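Local structure of probable fumarate reductase Ifc3 (Shewanella frigidimarina, 1QO8) at residues L524-A527 with G528-G532; Q197-I201 with K202-I206; Y537-G541 with G542-A546; S330-N333 with I334-G338. The protein catalyses, in vitro, the essentially unidirectional reduction of fumarate to succinate with one FAD and four haems c per subunit, and may help carry electrons to ferric iron. All coordinates share one frame; numbering follows the deposited sequence.

Contact 1: L524-A527 with G528-G532; sequences LFAA and GEVTG. With FAD (flavin-adenine dinucleotide), chain G.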
# COMPACT_ATOMS: atom_id res chain seq x y z
N LEU A 524 0.85 4.58 -21.64
CA LEU A 524 1.30 3.57 -20.66
C LEU A 524 0.36 2.36 -20.55
O LEU A 524 -0.83 2.53 -20.34
CB LEU A 524 1.41 4.11 -19.25
CG LEU A 524 2.54 3.75 -18.31
CD1 LEU A 524 2.15 3.66 -16.85
CD2 LEU A 524 3.41 2.56 -18.67
N PHE A 525 0.83 1.14 -20.76
CA PHE A 525 -0.00 -0.08 -20.69
C PHE A 525 0.67 -1.11 -19.77
O PHE A 525 1.85 -0.95 -19.47
CB PHE A 525 -0.20 -0.70 -22.08
CG PHE A 525 -0.85 0.28 -23.06
CD1 PHE A 525 -0.05 1.19 -23.74
CD2 PHE A 525 -2.20 0.31 -23.22
CE1 PHE A 525 -0.63 2.12 -24.58
CE2 PHE A 525 -2.79 1.25 -24.08
CZ PHE A 525 -1.99 2.15 -24.77
N ALA A 526 -0.01 -2.16 -19.35
CA ALA A 526 0.65 -3.12 -18.45
C ALA A 526 -0.12 -4.45 -18.53
O ALA A 526 -1.31 -4.44 -18.87
CB ALA A 526 0.77 -2.61 -17.04
N ALA A 527 0.60 -5.53 -18.29
CA ALA A 527 0.04 -6.87 -18.26
C ALA A 527 0.82 -7.83 -17.39
O ALA A 527 2.03 -7.64 -17.20
CB ALA A 527 -0.06 -7.44 -19.69
N GLY A 528 0.12 -8.74 -16.69
CA GLY A 528 0.82 -9.85 -16.06
C GLY A 528 0.82 -9.61 -14.56
O GLY A 528 0.02 -8.78 -14.13
N GLU A 529 1.82 -10.10 -13.81
CA GLU A 529 1.75 -9.95 -12.35
C GLU A 529 2.04 -8.52 -11.92
O GLU A 529 1.86 -8.15 -10.73
CB GLU A 529 2.82 -10.82 -11.67
CG GLU A 529 2.63 -11.16 -10.18
CD GLU A 529 3.61 -12.19 -9.71
OE1 GLU A 529 4.15 -13.02 -10.54
OE2 GLU A 529 4.01 -12.19 -8.52
N VAL A 530 2.70 -7.71 -12.77
CA VAL A 530 2.89 -6.29 -12.47
C VAL A 530 1.61 -5.54 -12.10
O VAL A 530 1.56 -4.53 -11.40
CB VAL A 530 3.67 -5.55 -13.57
CG1 VAL A 530 2.88 -5.29 -14.83
CG2 VAL A 530 4.18 -4.24 -12.91
N THR A 531 0.48 -5.96 -12.59
CA THR A 531 -0.87 -5.43 -12.53
C THR A 531 -1.65 -6.01 -11.35
O THR A 531 -1.34 -7.09 -10.84
CB THR A 531 -1.41 -5.96 -13.88
OG1 THR A 531 -1.30 -5.01 -14.98
CG2 THR A 531 -2.55 -6.84 -13.80
N GLY A 532 -2.60 -5.24 -10.79
CA GLY A 532 -3.36 -5.73 -9.64
C GLY A 532 -4.79 -5.95 -10.05
O GLY A 532 -5.13 -5.46 -11.16
PA FAD G . 7.57 -12.61 -15.25
O1A FAD G . 7.48 -13.93 -15.96
O2A FAD G . 8.18 -12.51 -14.05
O5B FAD G . 8.63 -11.85 -16.13
C5B FAD G . 8.94 -10.41 -15.96
C4B FAD G . 10.23 -10.08 -16.87
O4B FAD G . 10.45 -8.60 -16.62
C3B FAD G . 11.52 -10.73 -16.28
O3B FAD G . 12.24 -11.60 -17.03
C2B FAD G . 12.24 -9.57 -15.49
O2B FAD G . 13.69 -9.66 -15.46
C1B FAD G . 11.91 -8.44 -16.39
N9A FAD G . 11.97 -7.13 -15.72
C8A FAD G . 11.62 -6.81 -14.43
N7A FAD G . 11.91 -5.58 -14.13
C5A FAD G . 12.49 -5.04 -15.27
C6A FAD G . 13.11 -3.75 -15.56
N6A FAD G . 13.18 -2.76 -14.70
N1A FAD G . 13.54 -3.61 -16.83
C2A FAD G . 13.57 -4.64 -17.75
N3A FAD G . 13.04 -5.87 -17.55
C4A FAD G . 12.55 -5.99 -16.29
N1 FAD G . 0.79 -19.32 -12.21
C2 FAD G . -0.07 -20.01 -12.91
O2 FAD G . -1.11 -19.66 -13.35
N3 FAD G . 0.16 -21.38 -13.25
C4 FAD G . 1.36 -21.92 -12.80
O4 FAD G . 1.60 -23.08 -13.01
C4X FAD G . 2.27 -21.13 -11.97
N5 FAD G . 3.40 -21.68 -11.50
C5X FAD G . 4.29 -20.95 -10.80
C6 FAD G . 5.45 -21.58 -10.34
C7 FAD G . 6.39 -20.86 -9.64
C7M FAD G . 7.65 -21.46 -9.12
C8 FAD G . 6.15 -19.45 -9.42
C8M FAD G . 7.19 -18.64 -8.72
C9 FAD G . 5.03 -18.82 -9.90
C9A FAD G . 4.07 -19.53 -10.59
N10 FAD G . 2.87 -19.00 -11.09
C10 FAD G . 1.98 -19.75 -11.76
C1' FAD G . 2.72 -17.52 -11.25
C2' FAD G . 2.97 -17.13 -12.75
O2' FAD G . 4.09 -18.00 -13.09
C3' FAD G . 3.58 -15.71 -12.70
O3' FAD G . 2.68 -14.78 -12.08
C4' FAD G . 3.51 -15.14 -14.16
O4' FAD G . 4.44 -15.99 -14.90
C5' FAD G . 4.14 -13.71 -14.10
O5' FAD G . 4.41 -13.38 -15.60
P FAD G . 4.90 -11.99 -16.06
O1P FAD G . 4.98 -12.11 -17.57
O2P FAD G . 4.01 -11.11 -15.45
O3P FAD G . 6.15 -11.83 -15.36
O HOH W 1 4.00 -8.36 -15.50

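Contact 2: Q197-I201 with K202-I206; sequences QQNDI and KLVTI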
# COMPACT_ATOMS: atom_id res chain seq x y z
N GLN A 197 -13.99 -12.35 -3.61
CA GLN A 197 -14.95 -11.49 -4.22
C GLN A 197 -14.35 -10.10 -4.42
O GLN A 197 -15.10 -9.22 -4.81
CB GLN A 197 -16.34 -11.44 -3.56
CG GLN A 197 -17.04 -12.79 -3.49
CD GLN A 197 -17.49 -13.36 -4.82
OE1 GLN A 197 -17.59 -14.58 -4.98
NE2 GLN A 197 -17.77 -12.60 -5.86
N GLN A 198 -13.05 -9.93 -4.44
CA GLN A 198 -12.40 -8.62 -4.58
C GLN A 198 -11.89 -8.33 -5.99
O GLN A 198 -11.51 -7.17 -6.29
CB GLN A 198 -11.27 -8.60 -3.55
CG GLN A 198 -11.74 -8.53 -2.09
CD GLN A 198 -12.53 -7.26 -1.84
OE1 GLN A 198 -12.29 -6.18 -2.37
NE2 GLN A 198 -13.58 -7.24 -1.08
N ASN A 199 -11.86 -9.37 -6.83
CA ASN A 199 -11.35 -9.25 -8.17
C ASN A 199 -12.21 -8.22 -8.93
O ASN A 199 -13.39 -8.17 -8.67
CB ASN A 199 -11.35 -10.48 -9.10
CG ASN A 199 -11.02 -11.80 -8.44
OD1 ASN A 199 -10.27 -12.68 -8.93
ND2 ASN A 199 -11.65 -12.03 -7.33
N ASP A 200 -11.60 -7.44 -9.77
CA ASP A 200 -12.27 -6.67 -10.80
C ASP A 200 -12.98 -7.60 -11.79
O ASP A 200 -12.42 -8.19 -12.74
CB ASP A 200 -11.23 -5.78 -11.47
CG ASP A 200 -11.86 -4.81 -12.45
OD1 ASP A 200 -12.94 -5.02 -13.02
OD2 ASP A 200 -11.31 -3.75 -12.75
N ILE A 201 -14.31 -7.67 -11.61
CA ILE A 201 -15.18 -8.59 -12.32
C ILE A 201 -15.07 -8.39 -13.82
O ILE A 201 -15.23 -9.39 -14.52
CB ILE A 201 -16.66 -8.57 -11.88
CG1 ILE A 201 -17.51 -9.60 -12.59
CG2 ILE A 201 -17.29 -7.18 -12.14
CD1 ILE A 201 -17.46 -11.02 -12.14
N LYS A 202 -14.77 -7.19 -14.29
CA LYS A 202 -14.58 -6.98 -15.70
C LYS A 202 -13.29 -7.61 -16.22
O LYS A 202 -13.26 -8.10 -17.36
CB LYS A 202 -14.60 -5.47 -16.03
CG LYS A 202 -15.72 -4.74 -15.34
CD LYS A 202 -15.50 -3.26 -15.12
CE LYS A 202 -14.10 -2.82 -14.74
NZ LYS A 202 -14.17 -1.78 -13.66
N LEU A 203 -12.26 -7.58 -15.37
CA LEU A 203 -10.99 -8.17 -15.86
C LEU A 203 -11.17 -9.68 -15.88
O LEU A 203 -10.76 -10.35 -16.84
CB LEU A 203 -9.87 -7.66 -14.96
CG LEU A 203 -9.58 -6.16 -14.91
CD1 LEU A 203 -8.36 -5.93 -14.01
CD2 LEU A 203 -9.31 -5.60 -16.31
N VAL A 204 -11.85 -10.22 -14.87
CA VAL A 204 -12.12 -11.64 -14.74
C VAL A 204 -12.91 -12.19 -15.91
O VAL A 204 -12.61 -13.31 -16.37
CB VAL A 204 -12.78 -12.02 -13.40
CG1 VAL A 204 -13.01 -13.50 -13.22
CG2 VAL A 204 -11.81 -11.55 -12.30
N THR A 205 -13.95 -11.45 -16.32
CA THR A 205 -14.76 -11.81 -17.48
C THR A 205 -13.97 -11.91 -18.77
O THR A 205 -14.08 -12.90 -19.50
CB THR A 205 -15.94 -10.78 -17.61
OG1 THR A 205 -16.70 -10.92 -16.38
CG2 THR A 205 -16.83 -11.07 -18.79
N ILE A 206 -13.15 -10.94 -19.10
CA ILE A 206 -12.21 -11.00 -20.22
C ILE A 206 -11.21 -12.15 -20.12
O ILE A 206 -10.95 -12.84 -21.12
CB ILE A 206 -11.43 -9.68 -20.32
CG1 ILE A 206 -12.49 -8.63 -20.77
CG2 ILE A 206 -10.25 -9.73 -21.26
CD1 ILE A 206 -11.95 -7.25 -21.02

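Contact 3: Y537-G541 with G542-A546; sequences YNRLG and GNAIA. With FAD (flavin-adenine dinucleotide), chain G.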
# COMPACT_ATOMS: atom_id res chain seq x y z
N TYR A 537 -8.00 -10.89 -3.93
CA TYR A 537 -7.11 -11.19 -2.77
C TYR A 537 -6.45 -12.54 -2.88
O TYR A 537 -5.66 -12.85 -1.97
CB TYR A 537 -7.90 -11.09 -1.45
CG TYR A 537 -8.34 -9.71 -1.01
CD1 TYR A 537 -8.16 -8.59 -1.82
CD2 TYR A 537 -8.91 -9.51 0.25
CE1 TYR A 537 -8.55 -7.33 -1.39
CE2 TYR A 537 -9.31 -8.25 0.70
CZ TYR A 537 -9.11 -7.17 -0.13
OH TYR A 537 -9.46 -5.90 0.26
N ASN A 538 -6.63 -13.36 -3.92
CA ASN A 538 -5.91 -14.67 -3.87
C ASN A 538 -5.86 -15.24 -5.26
O ASN A 538 -6.93 -15.43 -5.84
CB ASN A 538 -6.64 -15.61 -2.90
CG ASN A 538 -5.91 -16.95 -2.79
OD1 ASN A 538 -4.73 -17.06 -2.48
ND2 ASN A 538 -6.59 -18.02 -3.18
N ARG A 539 -4.67 -15.51 -5.79
CA ARG A 539 -4.56 -16.06 -7.16
C ARG A 539 -4.93 -17.55 -7.11
O ARG A 539 -4.31 -18.19 -6.24
CB ARG A 539 -3.10 -15.93 -7.63
CG ARG A 539 -2.67 -16.59 -8.94
CD ARG A 539 -1.15 -16.80 -9.08
NE ARG A 539 -0.79 -17.76 -8.00
CZ ARG A 539 -0.65 -19.07 -8.06
NH1 ARG A 539 -0.75 -19.61 -9.28
NH2 ARG A 539 -0.44 -19.81 -6.98
N LEU A 540 -5.81 -18.06 -7.98
CA LEU A 540 -5.86 -19.50 -8.23
C LEU A 540 -4.81 -20.08 -9.14
O LEU A 540 -4.39 -19.52 -10.18
CB LEU A 540 -7.26 -19.79 -8.84
CG LEU A 540 -8.43 -19.41 -7.93
CD1 LEU A 540 -9.78 -19.93 -8.40
CD2 LEU A 540 -8.22 -20.01 -6.52
N GLY A 541 -4.32 -21.28 -8.88
CA GLY A 541 -3.39 -22.02 -9.76
C GLY A 541 -3.90 -22.06 -11.20
O GLY A 541 -5.09 -22.32 -11.43
N GLY A 542 -3.14 -21.58 -12.20
CA GLY A 542 -3.47 -21.60 -13.57
C GLY A 542 -3.98 -20.28 -14.15
O GLY A 542 -3.99 -20.03 -15.38
N ASN A 543 -4.39 -19.38 -13.25
CA ASN A 543 -5.00 -18.13 -13.71
C ASN A 543 -3.98 -17.04 -14.00
O ASN A 543 -4.21 -16.19 -14.86
CB ASN A 543 -5.93 -17.66 -12.56
CG ASN A 543 -7.33 -18.19 -12.80
OD1 ASN A 543 -7.56 -18.89 -13.79
ND2 ASN A 543 -8.23 -17.83 -11.92
N ALA A 544 -2.85 -17.06 -13.31
CA ALA A 544 -1.82 -16.01 -13.59
C ALA A 544 -1.10 -16.23 -14.91
O ALA A 544 -0.81 -15.27 -15.64
CB ALA A 544 -0.77 -16.03 -12.51
N ILE A 545 -0.81 -17.51 -15.25
CA ILE A 545 -0.27 -17.81 -16.59
C ILE A 545 -1.33 -17.36 -17.59
O ILE A 545 -0.98 -16.71 -18.58
CB ILE A 545 0.14 -19.28 -16.86
CG1 ILE A 545 1.40 -19.51 -16.08
CG2 ILE A 545 0.37 -19.58 -18.36
CD1 ILE A 545 2.59 -18.73 -16.72
N ALA A 546 -2.62 -17.63 -17.35
CA ALA A 546 -3.61 -17.24 -18.32
C ALA A 546 -3.73 -15.73 -18.50
O ALA A 546 -4.00 -15.19 -19.57
CB ALA A 546 -5.00 -17.77 -17.93
PA FAD G . 7.57 -12.61 -15.25
O1A FAD G . 7.48 -13.93 -15.96
O2A FAD G . 8.18 -12.51 -14.05
O5B FAD G . 8.63 -11.85 -16.13
C5B FAD G . 8.94 -10.41 -15.96
C4B FAD G . 10.23 -10.08 -16.87
O4B FAD G . 10.45 -8.60 -16.62
C3B FAD G . 11.52 -10.73 -16.28
O3B FAD G . 12.24 -11.60 -17.03
C2B FAD G . 12.24 -9.57 -15.49
O2B FAD G . 13.69 -9.66 -15.46
C1B FAD G . 11.91 -8.44 -16.39
N9A FAD G . 11.97 -7.13 -15.72
C8A FAD G . 11.62 -6.81 -14.43
N7A FAD G . 11.91 -5.58 -14.13
C5A FAD G . 12.49 -5.04 -15.27
C6A FAD G . 13.11 -3.75 -15.56
N6A FAD G . 13.18 -2.76 -14.70
N1A FAD G . 13.54 -3.61 -16.83
C2A FAD G . 13.57 -4.64 -17.75
N3A FAD G . 13.04 -5.87 -17.55
C4A FAD G . 12.55 -5.99 -16.29
N1 FAD G . 0.79 -19.32 -12.21
C2 FAD G . -0.07 -20.01 -12.91
O2 FAD G . -1.11 -19.66 -13.35
N3 FAD G . 0.16 -21.38 -13.25
C4 FAD G . 1.36 -21.92 -12.80
O4 FAD G . 1.60 -23.08 -13.01
C4X FAD G . 2.27 -21.13 -11.97
N5 FAD G . 3.40 -21.68 -11.50
C5X FAD G . 4.29 -20.95 -10.80
C6 FAD G . 5.45 -21.58 -10.34
C7 FAD G . 6.39 -20.86 -9.64
C7M FAD G . 7.65 -21.46 -9.12
C8 FAD G . 6.15 -19.45 -9.42
C8M FAD G . 7.19 -18.64 -8.72
C9 FAD G . 5.03 -18.82 -9.90
C9A FAD G . 4.07 -19.53 -10.59
N10 FAD G . 2.87 -19.00 -11.09
C10 FAD G . 1.98 -19.75 -11.76
C1' FAD G . 2.72 -17.52 -11.25
C2' FAD G . 2.97 -17.13 -12.75
O2' FAD G . 4.09 -18.00 -13.09
C3' FAD G . 3.58 -15.71 -12.70
O3' FAD G . 2.68 -14.78 -12.08
C4' FAD G . 3.51 -15.14 -14.16
O4' FAD G . 4.44 -15.99 -14.90
C5' FAD G . 4.14 -13.71 -14.10
O5' FAD G . 4.41 -13.38 -15.60
P FAD G . 4.90 -11.99 -16.06
O1P FAD G . 4.98 -12.11 -17.57
O2P FAD G . 4.01 -11.11 -15.45
O3P FAD G . 6.15 -11.83 -15.36

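Contact 4: S330-N333 with I334-G338; sequences SSNN and ITATG. With FAD (flavin-adenine dinucleotide), chain G.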
# COMPACT_ATOMS: atom_id res chain seq x y z
N SER A 330 11.11 -17.29 -0.83
CA SER A 330 10.19 -16.97 -1.93
C SER A 330 10.46 -18.10 -2.89
O SER A 330 11.62 -18.55 -2.87
CB SER A 330 10.64 -15.61 -2.64
OG SER A 330 9.75 -15.61 -3.84
N SER A 331 9.58 -18.49 -3.74
CA SER A 331 9.91 -19.44 -4.76
C SER A 331 10.34 -18.72 -6.06
O SER A 331 10.35 -19.39 -7.05
CB SER A 331 8.54 -20.10 -5.00
OG SER A 331 7.80 -18.93 -5.37
N ASN A 332 10.34 -17.39 -6.12
CA ASN A 332 10.46 -16.63 -7.35
C ASN A 332 11.83 -16.67 -7.99
O ASN A 332 12.83 -16.73 -7.30
CB ASN A 332 10.19 -15.12 -7.10
CG ASN A 332 8.68 -14.92 -6.84
OD1 ASN A 332 8.19 -13.87 -7.20
ND2 ASN A 332 7.98 -15.99 -6.40
N ASN A 333 11.86 -16.34 -9.29
CA ASN A 333 13.19 -15.91 -9.83
C ASN A 333 13.59 -14.58 -9.21
O ASN A 333 12.74 -13.75 -8.77
CB ASN A 333 12.96 -15.77 -11.33
CG ASN A 333 14.23 -15.64 -12.14
OD1 ASN A 333 15.31 -15.41 -11.52
ND2 ASN A 333 14.04 -15.95 -13.41
N ILE A 334 14.89 -14.27 -9.12
CA ILE A 334 15.46 -13.08 -8.57
C ILE A 334 15.17 -11.81 -9.42
O ILE A 334 15.26 -10.72 -8.87
CB ILE A 334 16.99 -13.19 -8.40
CG1 ILE A 334 17.62 -13.44 -9.78
CG2 ILE A 334 17.28 -14.35 -7.40
CD1 ILE A 334 19.13 -13.35 -9.77
N THR A 335 14.48 -11.88 -10.52
CA THR A 335 14.02 -10.78 -11.32
C THR A 335 12.80 -10.06 -10.76
O THR A 335 12.52 -8.91 -11.16
CB THR A 335 13.62 -11.29 -12.73
OG1 THR A 335 12.62 -12.28 -12.52
CG2 THR A 335 14.82 -11.86 -13.47
N ALA A 336 12.15 -10.61 -9.67
CA ALA A 336 10.79 -10.16 -9.37
C ALA A 336 10.87 -9.13 -8.24
O ALA A 336 10.37 -9.35 -7.13
CB ALA A 336 9.79 -11.28 -8.98
N THR A 337 11.36 -7.92 -8.60
CA THR A 337 11.69 -6.91 -7.64
C THR A 337 10.76 -5.69 -7.68
O THR A 337 11.14 -4.71 -7.00
CB THR A 337 13.16 -6.52 -7.57
OG1 THR A 337 13.57 -5.92 -8.81
CG2 THR A 337 14.00 -7.79 -7.18
N GLY A 338 9.63 -5.82 -8.36
CA GLY A 338 8.57 -4.81 -8.22
C GLY A 338 8.90 -3.51 -9.02
O GLY A 338 8.19 -2.51 -8.81
PA FAD G . 7.57 -12.61 -15.25
O1A FAD G . 7.48 -13.93 -15.96
O2A FAD G . 8.18 -12.51 -14.05
O5B FAD G . 8.63 -11.85 -16.13
C5B FAD G . 8.94 -10.41 -15.96
C4B FAD G . 10.23 -10.08 -16.87
O4B FAD G . 10.45 -8.60 -16.62
C3B FAD G . 11.52 -10.73 -16.28
O3B FAD G . 12.24 -11.60 -17.03
C2B FAD G . 12.24 -9.57 -15.49
O2B FAD G . 13.69 -9.66 -15.46
C1B FAD G . 11.91 -8.44 -16.39
N9A FAD G . 11.97 -7.13 -15.72
C8A FAD G . 11.62 -6.81 -14.43
N7A FAD G . 11.91 -5.58 -14.13
C5A FAD G . 12.49 -5.04 -15.27
C6A FAD G . 13.11 -3.75 -15.56
N6A FAD G . 13.18 -2.76 -14.70
N1A FAD G . 13.54 -3.61 -16.83
C2A FAD G . 13.57 -4.64 -17.75
N3A FAD G . 13.04 -5.87 -17.55
C4A FAD G . 12.55 -5.99 -16.29
N1 FAD G . 0.79 -19.32 -12.21
C2 FAD G . -0.07 -20.01 -12.91
O2 FAD G . -1.11 -19.66 -13.35
N3 FAD G . 0.16 -21.38 -13.25
C4 FAD G . 1.36 -21.92 -12.80
O4 FAD G . 1.60 -23.08 -13.01
C4X FAD G . 2.27 -21.13 -11.97
N5 FAD G . 3.40 -21.68 -11.50
C5X FAD G . 4.29 -20.95 -10.80
C6 FAD G . 5.45 -21.58 -10.34
C7 FAD G . 6.39 -20.86 -9.64
C7M FAD G . 7.65 -21.46 -9.12
C8 FAD G . 6.15 -19.45 -9.42
C8M FAD G . 7.19 -18.64 -8.72
C9 FAD G . 5.03 -18.82 -9.90
C9A FAD G . 4.07 -19.53 -10.59
N10 FAD G . 2.87 -19.00 -11.09
C10 FAD G . 1.98 -19.75 -11.76
C1' FAD G . 2.72 -17.52 -11.25
C2' FAD G . 2.97 -17.13 -12.75
O2' FAD G . 4.09 -18.00 -13.09
C3' FAD G . 3.58 -15.71 -12.70
O3' FAD G . 2.68 -14.78 -12.08
C4' FAD G . 3.51 -15.14 -14.16
O4' FAD G . 4.44 -15.99 -14.90
C5' FAD G . 4.14 -13.71 -14.10
O5' FAD G . 4.41 -13.38 -15.60
P FAD G . 4.90 -11.99 -16.06
O1P FAD G . 4.98 -12.11 -17.57
O2P FAD G . 4.01 -11.11 -15.45
O3P FAD G . 6.15 -11.83 -15.36

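Contact 1: L524-A527 with G528-G532
Val530 folds back onto the end of strand 524-526. Its CG1 lies 3.4 Å from Ala527 O and 4.1 Å from Ala526 CB. That methyl stands between the backbone N and the carbonyl carbon (chi1 74°), which turns it back to the strand end. The chain reverses in a type I beta turn from Gly528 to Thr531, closed by Thr531 N on Gly528 O. A side chain on Gly528 would strike Ala527 O. A water ties the turn to the cofactor: it donates to Ala527 O at 2.7 Å and to FAD O2P, and accepts from Val530 N. Glu529 N also binds FAD O2P directly, at 2.9 Å and 164°.

The Glu529 side chain runs along the ribityl part of FAD. Its CB is 4.0 Å from FAD O3'. CG is anti to the backbone N (chi1 -160°) and lies 4.1 Å from FAD O3'; the chain stays extended beyond it. CD comes within 3.6 Å of FAD O3'. At the tip, OE1 accepts a hydrogen bond from FAD O3' at 2.8 Å, while OE2 accepts from Thr501 N. Shortened to an alanine, this position would probably leave both O3' and Thr501 N without their acceptor.

Strand 524-526 ends the five-stranded parallel sheet on one side, next to strand 303-306. Ala527 packs on Phe551 and Ala555 of helix 543-563, and Glu529 touches His500 of strand 489-505.

Contact 2: Q197-I201 with K202-I206
Asp200 caps the first turn of helix 201-220, and its carboxylate meets both the backbone N and the side chain of Lys202. A trans first torsion (chi1 -174°) swings the Asp200 carboxylate back to the helix start. OD1 accepts from Lys202 N at 3.1 Å, on its anti side and 20° out of the carboxylate plane. The Lys202 chain bends at its third and fourth torsions and curls over the same carboxylate. There NZ forms a salt bridge with Asp200 OD1 at 3.5 Å. The carboxylate carbon, Asp200 CG, also rests on Leu203 CG at 3.6 Å.

Asp200 O takes the nearly straight bond from Val204 N, 3.0 Å long at 165°. A weak bond from Leu203 N reaches the same oxygen. Replacing Asp200 by an alanine would probably leave Lys202 N without its cap and the ammonium of Lys202 without its partner charge.

Ile201 contributes mainly through its carbonyl. Its O accepts from Thr205 N at 3.0 Å and from Thr205 OG1 at 2.8 Å. The two donors come from opposite faces of the carbonyl plane. The OG1 bond orients the Thr205 hydroxyl. Behind the cap, Asn199 CB touches Val204 CG2 at 3.4 Å.

Outside the turn, Leu203 packs on Phe551 of helix 543-563, and Ile201 on Ile188 of helix 184-194. The arrangement is an aspartate N-cap, whose negative charge is probably favoured by the helix start. It begins helix 201-220 in the flavoprotein part of the chain.

Contact 3: Y537-G541 with G542-A546
The N-terminal end of helix 543-563 meets the pyrimidine edge of the flavin, with Gly542 as N-cap and Arg539 lying against Ala544. Ile545 N gives the straight bond to FAD O2, 2.9 Å at 176°. Gly542 N adds a weak bond to the same oxygen at 3.0 Å. Gly542 has a positive phi, and a side chain there would run into Gly541 O.

The turn into the helix is closed by Asn543 N on Leu540 O, 3.1 Å long at 165°. The Asn543 side chain lies back over the turn, with ND2 3.8 Å from Leu540 CB. Its OD1 is held by Asn168 ND2, and the backbone of Gly542 is bonded to Asn168 too.

Arg539 passes beside the first turn of the helix. CD rests on Ala544 CB at 3.5 Å. A bend at chi3 (64°) then turns the guanidinium to the flavin, where NH1 sits over one face of the ring system, 3.3 Å from FAD N1. The side chain of Arg539 also touches His499, His500 and Met502 of strand 489-505. On the opposite face of the flavin, Ile545 CG1 packs 3.5 Å from FAD C2.

Arg539 and Gly542 are assigned to fumarate and succinate binding by similarity, so the flavin and the probable substrate site share this turn. The helix start and the nearby guanidinium probably bring positive potential to N1 and O2, which would help to stabilise negative charge on the reduced flavin.

Contact 4: S330-N333 with I334-G338
Asn333 to Ala336 form a type I beta turn, closed by a weak bond from Ala336 N to Asn333 O of 3.3 Å, and Ala336 is then the centre of an inverse gamma turn. The side chain of Asn333 bends over the start of the turn. Its CG points away from its own backbone N and lies beside the carbonyl carbon (chi1 -167°), which sets OD1 2.7 Å from Ile334 N in a weak, strongly bent bond. The same OD1 touches Ile334 CG1 at 3.5 Å. The other end of the amide is held by Gly158 O through ND2.

Just before the turn, Ser330 OG accepts from Asn332 N at 3.0 Å and 165°, an ST turn. These turns form the loop between strand 329-330 and helix 339-346, and the loop lines the FAD pocket. Asn333 also touches a haem.

Asn332 OD1 meets Ala336 CB at 3.5 Å. Asn332 ND2 gives a weak bond to Ser331 OG and a further bond to His499 O. Ser331 OG is hydrogen-bonded to His499 ND1 and comes within 3.4 Å of FAD C8M, a methyl of the flavin. At the other end of the cofactor, Thr335 CG2 lies close to FAD O2B on the adenosine ribose, at 3.2 Å.

Overall arrangement
All four contacts lie in the FAD-binding part of the chain. In chain order they run contact 2, contact 4, contact 1, contact 3. Contacts 1, 3 and 4 all touch FAD, with centres 14 to 17 Å apart. Together they line it from the adenosine ribose, through phosphate and ribityl, to the flavin ring. Contacts 1 and 3 sit at the two ends of the connection between strand 524-526 and helix 543-563. Contact 2 starts helix 201-220, about 25 Å between centres from contact 4. It meets contact 3 where Gln198 CG packs on Tyr537 CE1 at 3.5 Å. Contact 4 touches both FAD and a haem, consistent with electrons passing from the haems to the flavin.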